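Local coordinates for profilin-2 (Rattus norvegicus, PDB 2VK3), which probably binds monomeric actin and proline-rich ligands, as profilins do, linking actin filament assembly to signalling in the cytoplasm, at residues Q20-V25 with A35-G40. Residues are numbered along the deposited sequence; the frame is centred on the assembly and turned at random.
Sequences QEAAIV and AATAGG
The carboxylate of Glu-21 lies against the backbone of Gly-40, whose CA sits over one face of the group, offset from its centre, 3.2 Å from Glu-21 OE2. A water approaches from the same side, tilted from the carboxylate plane, and donates to Glu-21 OE1 at 2.8 Å and to Thr-37 O. Beyond the pair, the backbone N-H groups of Phe-42 and Val-41 bond to OE1 and OE2 respectively. Each carboxylate oxygen thus has a polar partner, which should fix the group's rotation and favour its charged form. The extended chain beyond CG (chi2 175°) carries the carboxylate from the strand to this turn, a type II turn from Thr-37 to Gly-40 with Gly-39 at positive phi.

How a side chain can prolong a beta ladder is illustrated by Thr-37. Its N-H donates to Ala-22 O at 2.9 Å, while its OG1, set between the backbone N and carbonyl carbon (chi1 56°), accepts from Ala-22 N at 3.0 Å and replaces a carbonyl there. Further along, Ile-24 and Ala-35 form a hydrogen-bonded antiparallel pair: Ile-24 N to Ala-35 O is 2.8 Å, whereas the return bond from Ala-35 N to Ile-24 O stretches to 3.3 Å. Between these rungs, Ala-23 and Ala-36 make a non-hydrogen-bonded pair, their CB atoms 3.9 Å apart.

Strand 33-36 is thereby joined as an outermost strand to the antiparallel profilin sheet. Strand 111-117 flanks strand 19-26 on its other side, where Gln-20 and Glu-21 both face Met-116 in a classic beta bulge. The Ala-23 side chain touches Phe-42 and that of Ala-36 touches Gln-43; Ile-24 and Ala-35 pack on Trp-6 and Val-10 of helix 3-11, while Ala-22 and Thr-37 meet helix 13-16.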
# COMPACT_ATOMS: atom_id res chain seq x y z
N GLN A 20 -8.19 1.91 -7.86
CA GLN A 20 -7.63 1.62 -9.18
C GLN A 20 -6.56 0.56 -9.15
O GLN A 20 -6.30 -0.05 -10.17
CB GLN A 20 -7.08 2.87 -9.84
CG GLN A 20 -5.84 3.37 -9.32
CD GLN A 20 -5.36 4.60 -10.15
OE1 GLN A 20 -4.78 4.43 -11.23
NE2 GLN A 20 -5.66 5.81 -9.67
N GLU A 21 -5.95 0.34 -7.98
CA GLU A 21 -5.06 -0.81 -7.81
C GLU A 21 -4.91 -1.23 -6.37
O GLU A 21 -5.24 -0.49 -5.45
CB GLU A 21 -3.69 -0.66 -8.46
CG GLU A 21 -2.94 0.57 -8.37
CD GLU A 21 -1.55 0.41 -9.00
OE1 GLU A 21 -0.85 -0.60 -8.68
OE2 GLU A 21 -1.17 1.28 -9.82
N ALA A 22 -4.36 -2.42 -6.19
CA ALA A 22 -4.10 -2.95 -4.87
C ALA A 22 -3.01 -4.00 -4.94
O ALA A 22 -2.88 -4.66 -5.97
CB ALA A 22 -5.39 -3.54 -4.29
N ALA A 23 -2.37 -4.28 -3.81
CA ALA A 23 -1.33 -5.25 -3.75
C ALA A 23 -1.18 -5.76 -2.33
O ALA A 23 -1.32 -4.99 -1.35
CB ALA A 23 0.00 -4.58 -4.18
N ILE A 24 -0.79 -7.02 -2.22
CA ILE A 24 -0.35 -7.60 -0.99
C ILE A 24 1.17 -7.90 -1.15
O ILE A 24 1.60 -8.54 -2.09
CB ILE A 24 -1.08 -8.92 -0.68
CG1 ILE A 24 -2.57 -8.62 -0.43
CG2 ILE A 24 -0.49 -9.64 0.55
CD1 ILE A 24 -2.80 -7.75 0.77
N VAL A 25 1.95 -7.44 -0.19
CA VAL A 25 3.40 -7.38 -0.36
C VAL A 25 4.02 -7.86 0.94
O VAL A 25 3.76 -7.32 2.02
CB VAL A 25 3.85 -5.94 -0.74
CG1 VAL A 25 5.40 -5.89 -0.97
CG2 VAL A 25 3.11 -5.39 -2.01
N ALA A 35 0.81 -10.57 -4.51
CA ALA A 35 -0.25 -10.43 -5.51
C ALA A 35 -0.49 -8.98 -5.72
O ALA A 35 -0.50 -8.17 -4.74
CB ALA A 35 -1.54 -11.13 -5.05
N ALA A 36 -0.72 -8.62 -6.98
CA ALA A 36 -1.07 -7.25 -7.31
C ALA A 36 -2.08 -7.22 -8.44
O ALA A 36 -2.15 -8.15 -9.25
CB ALA A 36 0.18 -6.42 -7.67
N THR A 37 -2.90 -6.15 -8.46
CA THR A 37 -3.86 -6.02 -9.55
C THR A 37 -3.10 -5.70 -10.84
O THR A 37 -2.03 -4.99 -10.86
CB THR A 37 -4.97 -4.98 -9.20
OG1 THR A 37 -4.31 -3.76 -8.88
CG2 THR A 37 -5.85 -5.46 -8.02
N ALA A 38 -3.58 -6.26 -11.96
CA ALA A 38 -2.89 -6.18 -13.25
C ALA A 38 -2.90 -4.76 -13.74
O ALA A 38 -3.91 -4.05 -13.56
CB ALA A 38 -3.60 -7.07 -14.31
N GLY A 39 -1.80 -4.39 -14.40
CA GLY A 39 -1.70 -3.09 -15.06
C GLY A 39 -1.48 -1.86 -14.20
O GLY A 39 -1.67 -0.77 -14.63
N GLY A 40 -1.06 -2.05 -12.95
CA GLY A 40 -0.72 -0.94 -12.09
C GLY A 40 0.76 -0.85 -11.81
O GLY A 40 1.58 -1.65 -12.30
O HOH W 1 -0.44 -3.15 -9.63